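Side-chain contacts in Cd1 (PDB 7D39), which binds flavin mononucleotide and probably acts as an ene-reductase that starts flavone and flavonol breakdown in a gut bacterium: residues A26-A31 with R189-G194; E241-G246 with S250-A255. All blocks are in the same frame, centred on the assembly; numbering follows the deposited sequence.

Contact 1: A26-A31 with R189-G194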
ATOM      1  N   ALA A  26     -13.862  10.457 -13.007  1.00 27.84           N
ATOM      2  CA  ALA A  26     -13.657   9.199 -13.714  1.00 29.93           C
ATOM      3  C   ALA A  26     -14.817   8.900 -14.654  1.00 32.82           C
ATOM      4  O   ALA A  26     -14.605   8.439 -15.781  1.00 32.14           O
ATOM      5  CB  ALA A  26     -13.467   8.055 -12.718  1.00 27.09           C
ATOM      6  N   LYS A  27     -16.055   9.143 -14.219  1.00 32.74           N
ATOM      7  CA  LYS A  27     -17.168   8.888 -15.125  1.00 32.96           C
ATOM      8  C   LYS A  27     -17.131   9.848 -16.305  1.00 30.91           C
ATOM      9  O   LYS A  27     -17.407   9.458 -17.445  1.00 31.86           O
ATOM     10  CB  LYS A  27     -18.513   8.982 -14.400  1.00 33.68           C
ATOM     11  CG  LYS A  27     -19.687   8.616 -15.331  1.00 37.02           C
ATOM     12  CD  LYS A  27     -21.012   8.511 -14.608  1.00 46.43           C
ATOM     13  CE  LYS A  27     -21.843   7.356 -15.146  1.00 51.14           C
ATOM     14  NZ  LYS A  27     -22.097   7.466 -16.607  1.00 56.05           N
ATOM     15  N   GLU A  28     -16.789  11.113 -16.046  1.00 30.90           N
ATOM     16  CA  GLU A  28     -16.629  12.087 -17.120  1.00 32.06           C
ATOM     17  C   GLU A  28     -15.708  11.559 -18.210  1.00 37.66           C
ATOM     18  O   GLU A  28     -15.889  11.885 -19.386  1.00 43.56           O
ATOM     19  CB  GLU A  28     -16.077  13.393 -16.546  1.00 32.60           C
ATOM     20  CG  GLU A  28     -16.075  14.578 -17.480  1.00 32.96           C
ATOM     21  CD  GLU A  28     -15.432  15.792 -16.845  1.00 39.19           C
ATOM     22  OE1 GLU A  28     -14.584  15.619 -15.948  1.00 43.83           O
ATOM     23  OE2 GLU A  28     -15.777  16.922 -17.232  1.00 46.12           O
HETATM   24  N   MSE A  29     -14.727  10.740 -17.839  1.00 32.30           N
HETATM   25  CA  MSE A  29     -13.813  10.118 -18.785  1.00 33.73           C
HETATM   26  C   MSE A  29     -14.376   8.834 -19.386  1.00 37.91           C
HETATM   27  O   MSE A  29     -13.726   8.200 -20.200  1.00 37.99           O
HETATM   28  CB  MSE A  29     -12.479   9.820 -18.107  1.00 31.72           C
HETATM   29  CG  MSE A  29     -11.789  11.056 -17.567  1.00 46.19           C
HETATM   30 SE   MSE A  29     -11.308  12.298 -18.991  0.76 52.95          SE
HETATM   31  CE  MSE A  29     -12.229  13.887 -18.366  1.00 50.81           C
ATOM     32  N   GLY A  30     -15.573   8.437 -18.978  1.00 35.70           N
ATOM     33  CA  GLY A  30     -16.214   7.278 -19.555  1.00 33.09           C
ATOM     34  C   GLY A  30     -16.128   6.007 -18.746  1.00 33.32           C
ATOM     35  O   GLY A  30     -16.416   4.937 -19.285  1.00 37.52           O
ATOM     36  N   ALA A  31     -15.750   6.088 -17.475  1.00 35.28           N
ATOM     37  CA  ALA A  31     -15.597   4.909 -16.641  1.00 34.91           C
ATOM     38  C   ALA A  31     -16.923   4.545 -15.999  1.00 33.27           C
ATOM     39  O   ALA A  31     -17.731   5.418 -15.675  1.00 33.98           O
ATOM     40  CB  ALA A  31     -14.554   5.149 -15.550  1.00 31.15           C
ATOM     41  N   ARG A 189      -9.315  19.353  -7.410  1.00 27.20           N
ATOM     42  CA  ARG A 189      -8.148  18.473  -7.460  1.00 29.12           C
ATOM     43  C   ARG A 189      -8.545  17.007  -7.310  1.00 25.93           C
ATOM     44  O   ARG A 189      -7.982  16.136  -7.980  1.00 29.39           O
ATOM     45  CB  ARG A 189      -7.140  18.879  -6.385  1.00 32.45           C
ATOM     46  CG  ARG A 189      -5.916  17.987  -6.312  1.00 33.58           C
ATOM     47  CD  ARG A 189      -4.936  18.241  -7.467  1.00 40.97           C
ATOM     48  NE  ARG A 189      -3.751  17.401  -7.328  1.00 41.69           N
ATOM     49  CZ  ARG A 189      -3.242  16.641  -8.292  1.00 44.60           C
ATOM     50  NH1 ARG A 189      -3.790  16.628  -9.499  1.00 38.38           N
ATOM     51  NH2 ARG A 189      -2.171  15.898  -8.044  1.00 43.62           N
ATOM     52  N   ALA A 190      -9.507  16.709  -6.434  1.00 25.23           N
ATOM     53  CA  ALA A 190     -10.053  15.355  -6.395  1.00 29.25           C
ATOM     54  C   ALA A 190     -10.656  14.977  -7.739  1.00 28.28           C
ATOM     55  O   ALA A 190     -10.472  13.852  -8.216  1.00 33.27           O
ATOM     56  CB  ALA A 190     -11.105  15.229  -5.291  1.00 24.04           C
ATOM     57  N   HIS A 191     -11.378  15.909  -8.364  1.00 26.09           N
ATOM     58  CA  HIS A 191     -11.948  15.654  -9.678  1.00 26.88           C
ATOM     59  C   HIS A 191     -10.864  15.293 -10.700  1.00 29.92           C
ATOM     60  O   HIS A 191     -11.008  14.332 -11.463  1.00 30.51           O
ATOM     61  CB  HIS A 191     -12.735  16.882 -10.146  1.00 27.70           C
ATOM     62  CG  HIS A 191     -13.510  16.646 -11.403  1.00 28.94           C
ATOM     63  ND1 HIS A 191     -14.813  16.196 -11.399  1.00 28.51           N
ATOM     64  CD2 HIS A 191     -13.163  16.781 -12.704  1.00 36.28           C
ATOM     65  CE1 HIS A 191     -15.236  16.070 -12.645  1.00 30.84           C
ATOM     66  NE2 HIS A 191     -14.257  16.425 -13.457  1.00 37.00           N
ATOM     67  N   GLN A 192      -9.783  16.075 -10.756  1.00 27.77           N
ATOM     68  CA  GLN A 192      -8.703  15.766 -11.692  1.00 30.51           C
ATOM     69  C   GLN A 192      -8.068  14.411 -11.390  1.00 33.17           C
ATOM     70  O   GLN A 192      -7.759  13.640 -12.310  1.00 31.47           O
ATOM     71  CB  GLN A 192      -7.640  16.858 -11.664  1.00 28.90           C
ATOM     72  CG  GLN A 192      -6.629  16.713 -12.770  1.00 29.81           C
ATOM     73  CD  GLN A 192      -7.240  16.976 -14.146  1.00 38.75           C
ATOM     74  OE1 GLN A 192      -7.977  17.944 -14.335  1.00 41.62           O
ATOM     75  NE2 GLN A 192      -6.953  16.096 -15.107  1.00 36.69           N
ATOM     76  N   ILE A 193      -7.863  14.105 -10.108  1.00 29.40           N
ATOM     77  CA  ILE A 193      -7.319  12.800  -9.737  1.00 26.01           C
ATOM     78  C   ILE A 193      -8.200  11.682 -10.287  1.00 31.35           C
ATOM     79  O   ILE A 193      -7.709  10.641 -10.747  1.00 26.02           O
ATOM     80  CB  ILE A 193      -7.150  12.719  -8.207  1.00 26.78           C
ATOM     81  CG1 ILE A 193      -5.959  13.586  -7.796  1.00 25.15           C
ATOM     82  CG2 ILE A 193      -6.976  11.271  -7.714  1.00 24.24           C
ATOM     83  CD1 ILE A 193      -5.637  13.550  -6.324  1.00 25.74           C
ATOM     84  N   GLY A 194      -9.514  11.897 -10.291  1.00 27.46           N
ATOM     85  CA  GLY A 194     -10.413  10.901 -10.858  1.00 26.12           C
ATOM     86  C   GLY A 194     -10.304  10.801 -12.369  1.00 31.89           C
ATOM     87  O   GLY A 194     -10.422   9.711 -12.941  1.00 33.48           O
TER
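Glu-28 OE1 is gripped twice: NE2 of His-191 donates a hydrogen bond to it at 2.6 Å, and Arg-195, just beyond the second segment, adds a salt bridge from its NE. The imidazole N-H reaches the syn side of the carboxylate but lies 34° out of its plane, and the bond is somewhat bent. Ring and carboxylate are turned 75° against each other. Extended from CB to CD, Glu-28 spans the gap from the last turn of helix 14-28, while His-191, its CG anti to the backbone N (chi1 -172°), swings its ring across from helix 184-202. The other ring nitrogen, ND1, is hydrogen-bonded to Glu-21, so helix 14-28 holds both nitrogens and fixes the turn of the ring. Beside this polar bridge the helices come close through small residues: CA of Ala-26 sits 3.4 Å from Gly-194 O, and Ala-26 CB packs against the same oxygen. Helix 14-28 then ends in a Schellman motif at Gly-30. With a carboxylate at each nitrogen, His-191 may favour its protonated form, which would make the link between the helices partly ionic, although Arg-195 on the same OE1 would temper this.

Contact 2: E241-G246 with S250-A255; sequences EIHNEG and SFTFPA
Backbone hydrogen bonds pair Glu-241 with Thr-252 and His-243 with Ser-250, two antiparallel hydrogen-bonded pairs of a beta hairpin. In the first, Glu-241 N gives to Thr-252 O at 2.8 Å and Thr-252 N returns to Glu-241 O; in the second, His-243 N gives to Ser-250 O at 3.0 Å, and Ser-250 N answers to His-243 O. Between them Ile-242 and Phe-251 form a non-hydrogen-bonded pair. Here Ile-242 CA makes a CA-H...O contact of 3.4 Å with Ser-250 O, and Phe-251 CA makes a like one with Glu-241 O.

Polar side chains meet on the face that carries Glu-241, His-243, Ser-250 and Thr-252. The His-243 ring leans diagonally over to the neighbouring strand, its CG beside the backbone N (chi1 -43°), and NE2 makes a 2.8 Å hydrogen bond with Thr-252 OG1. Ser-250 OG lies in the ring plane at its edge, 3.6 Å from His-243 CB, and the methyl CG2 of Thr-252 also approaches NE2. An alanine in place of His-243 would probably cost Thr-252 OG1 this cross-strand partner and uncover the Ser-250 and Thr-252 side chains that the ring now borders.

Apolar contact belongs to the reverse face. Ile-242 bends its CD1 toward the partner strand, 3.7 Å from Phe-251 CD1, and the two side chains cross at about a right angle. The same ring carbon of Phe-251 comes within 3.4 Å of Glu-241 O.

This hairpin forms one half of the four-stranded antiparallel sheet, with 248-252 as its outermost strand. Phe-251 meets the Phe-224 ring and touches Val-215 and Pro-217, while Ile-242 reaches Phe-224 and Leu-226 of strand 224-227 and Ala-231 of strand 230-233.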
ATOM      1  N   GLU A 241      22.312   7.512  -0.150  1.00 34.09           N
ATOM      2  CA  GLU A 241      22.855   8.693   0.496  1.00 38.10           C
ATOM      3  C   GLU A 241      21.952   9.888   0.237  1.00 34.56           C
ATOM      4  O   GLU A 241      21.498  10.104  -0.890  1.00 42.11           O
ATOM      5  CB  GLU A 241      24.268   8.975  -0.016  1.00 41.94           C
ATOM      6  CG  GLU A 241      24.890  10.238   0.521  1.00 48.67           C
ATOM      7  CD  GLU A 241      26.412  10.218   0.407  1.00 54.85           C
ATOM      8  OE1 GLU A 241      26.938   9.681  -0.596  1.00 51.63           O
ATOM      9  OE2 GLU A 241      27.075  10.725   1.334  1.00 54.04           O
ATOM     10  N   ILE A 242      21.718  10.667   1.287  1.00 34.21           N
ATOM     11  CA  ILE A 242      20.934  11.899   1.229  1.00 36.33           C
ATOM     12  C   ILE A 242      21.897  13.078   1.164  1.00 40.24           C
ATOM     13  O   ILE A 242      22.821  13.172   1.977  1.00 39.76           O
ATOM     14  CB  ILE A 242      20.010  12.009   2.457  1.00 40.71           C
ATOM     15  CG1 ILE A 242      18.780  11.103   2.302  1.00 31.47           C
ATOM     16  CG2 ILE A 242      19.628  13.450   2.741  1.00 36.40           C
ATOM     17  CD1 ILE A 242      17.850  11.514   1.176  1.00 31.14           C
ATOM     18  N   HIS A 243      21.687  13.983   0.213  1.00 40.52           N
ATOM     19  CA  HIS A 243      22.502  15.188   0.098  1.00 44.04           C
ATOM     20  C   HIS A 243      21.654  16.428   0.336  1.00 41.43           C
ATOM     21  O   HIS A 243      20.526  16.524  -0.157  1.00 44.02           O
ATOM     22  CB  HIS A 243      23.161  15.306  -1.279  1.00 39.39           C
ATOM     23  CG  HIS A 243      23.738  14.022  -1.784  1.00 50.41           C
ATOM     24  ND1 HIS A 243      24.904  13.484  -1.289  1.00 53.13           N
ATOM     25  CD2 HIS A 243      23.306  13.169  -2.743  1.00 51.23           C
ATOM     26  CE1 HIS A 243      25.164  12.352  -1.919  1.00 53.93           C
ATOM     27  NE2 HIS A 243      24.212  12.141  -2.810  1.00 48.87           N
ATOM     28  N   ASN A 244      22.215  17.383   1.072  1.00 45.53           N
ATOM     29  CA  ASN A 244      21.630  18.713   1.238  1.00 43.23           C
ATOM     30  C   ASN A 244      22.448  19.693   0.399  1.00 53.07           C
ATOM     31  O   ASN A 244      23.526  20.138   0.806  1.00 51.31           O
ATOM     32  CB  ASN A 244      21.610  19.124   2.704  1.00 38.33           C
ATOM     33  CG  ASN A 244      21.003  20.491   2.910  1.00 46.17           C
ATOM     34  OD1 ASN A 244      20.854  21.263   1.968  1.00 52.90           O
ATOM     35  ND2 ASN A 244      20.653  20.800   4.148  1.00 51.52           N
ATOM     36  N   GLU A 245      21.927  20.034  -0.775  1.00 54.65           N
ATOM     37  CA  GLU A 245      22.582  20.975  -1.676  1.00 61.70           C
ATOM     38  C   GLU A 245      21.891  22.326  -1.502  1.00 67.22           C
ATOM     39  O   GLU A 245      21.045  22.737  -2.298  1.00 70.48           O
ATOM     40  CB  GLU A 245      22.520  20.464  -3.111  1.00 64.87           C
ATOM     41  CG  GLU A 245      23.706  20.850  -3.974  1.00 76.70           C
ATOM     42  CD  GLU A 245      23.369  21.954  -4.962  1.00 89.80           C
ATOM     43  OE1 GLU A 245      22.174  22.099  -5.303  1.00 90.41           O
ATOM     44  OE2 GLU A 245      24.296  22.678  -5.394  1.00 97.13           O
ATOM     45  N   GLY A 246      22.258  23.018  -0.422  1.00 63.52           N
ATOM     46  CA  GLY A 246      21.642  24.287  -0.087  1.00 55.30           C
ATOM     47  C   GLY A 246      20.149  24.190   0.155  1.00 59.18           C
ATOM     48  O   GLY A 246      19.356  24.839  -0.534  1.00 57.13           O
ATOM     49  N   SER A 250      18.335  15.562  -2.097  1.00 35.26           N
ATOM     50  CA  SER A 250      18.385  14.616  -3.199  1.00 40.39           C
ATOM     51  C   SER A 250      18.867  13.272  -2.672  1.00 39.56           C
ATOM     52  O   SER A 250      19.498  13.190  -1.613  1.00 35.19           O
ATOM     53  CB  SER A 250      19.318  15.118  -4.301  1.00 45.57           C
ATOM     54  OG  SER A 250      20.553  15.533  -3.738  1.00 42.84           O
ATOM     55  N   PHE A 251      18.589  12.211  -3.427  1.00 38.82           N
ATOM     56  CA  PHE A 251      18.863  10.856  -2.954  1.00 40.59           C
ATOM     57  C   PHE A 251      19.564  10.055  -4.041  1.00 39.64           C
ATOM     58  O   PHE A 251      19.018   9.884  -5.134  1.00 38.94           O
ATOM     59  CB  PHE A 251      17.559  10.171  -2.517  1.00 38.10           C
ATOM     60  CG  PHE A 251      17.736   8.773  -1.994  1.00 31.39           C
ATOM     61  CD1 PHE A 251      18.477   8.533  -0.851  1.00 34.55           C
ATOM     62  CD2 PHE A 251      17.136   7.703  -2.634  1.00 31.41           C
ATOM     63  CE1 PHE A 251      18.633   7.244  -0.363  1.00 35.99           C
ATOM     64  CE2 PHE A 251      17.288   6.412  -2.153  1.00 33.26           C
ATOM     65  CZ  PHE A 251      18.039   6.186  -1.014  1.00 32.41           C
ATOM     66  N   THR A 252      20.765   9.555  -3.738  1.00 40.61           N
ATOM     67  CA  THR A 252      21.522   8.727  -4.666  1.00 40.07           C
ATOM     68  C   THR A 252      21.750   7.338  -4.078  1.00 39.98           C
ATOM     69  O   THR A 252      21.708   7.136  -2.861  1.00 34.75           O
ATOM     70  CB  THR A 252      22.875   9.358  -5.028  1.00 40.80           C
ATOM     71  OG1 THR A 252      23.608   9.655  -3.832  1.00 42.98           O
ATOM     72  CG2 THR A 252      22.672  10.639  -5.833  1.00 39.01           C
ATOM     73  N   PHE A 253      22.015   6.381  -4.963  1.00 39.48           N
ATOM     74  CA  PHE A 253      22.198   4.992  -4.567  1.00 40.21           C
ATOM     75  C   PHE A 253      22.927   4.265  -5.684  1.00 44.93           C
ATOM     76  O   PHE A 253      22.818   4.646  -6.858  1.00 44.27           O
ATOM     77  CB  PHE A 253      20.855   4.312  -4.276  1.00 39.62           C
ATOM     78  CG  PHE A 253      19.886   4.382  -5.416  1.00 39.24           C
ATOM     79  CD1 PHE A 253      19.836   3.374  -6.361  1.00 33.85           C
ATOM     80  CD2 PHE A 253      19.028   5.463  -5.543  1.00 39.31           C
ATOM     81  CE1 PHE A 253      18.945   3.436  -7.404  1.00 35.01           C
ATOM     82  CE2 PHE A 253      18.129   5.534  -6.584  1.00 36.50           C
ATOM     83  CZ  PHE A 253      18.087   4.521  -7.515  1.00 36.78           C
ATOM     84  N   PRO A 254      23.740   3.309  -5.316  1.00 45.56           N
ATOM     85  CA  PRO A 254      24.459   2.513  -6.286  1.00 46.22           C
ATOM     86  C   PRO A 254      23.430   1.826  -7.075  1.00 56.12           C
ATOM     87  O   PRO A 254      22.568   1.209  -6.528  1.00 69.18           O
ATOM     88  CB  PRO A 254      25.194   1.510  -5.434  1.00 45.61           C
ATOM     89  CG  PRO A 254      24.513   1.517  -4.139  1.00 44.72           C
ATOM     90  CD  PRO A 254      24.054   2.908  -3.951  1.00 47.71           C
ATOM     91  N   ALA A 255      23.597   1.767  -8.375  1.00 59.17           N
ATOM     92  CA  ALA A 255      22.569   1.246  -9.264  1.00 55.30           C
ATOM     93  C   ALA A 255      22.225  -0.209  -9.056  1.00 51.47           C
ATOM     94  O   ALA A 255      21.216  -0.690  -9.456  1.00 51.31           O
ATOM     95  CB  ALA A 255      22.999   1.434 -10.690  1.00 42.50           C
TER

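In the fold
The two contacts share no helix, strand or sheet: their centres lie 36 Å apart and their nearest atoms about 21 Å. Both segments of contact 1 come earlier in the sequence than those of contact 2. Contact 1 joins helices 14-28 and 184-202 beside the five-stranded parallel sheet, whose strand order 2-1-3-4-5 is that of a flavodoxin-like fold, and so brings an early helix against the one that follows the last strand of that sheet. Contact 2 is local, a hairpin within the small antiparallel sheet that comes next, before the helices 265-285 and 289-301. The pair therefore lies in two different parts of one chain: the flavin-binding alpha/beta unit and a later beta unit.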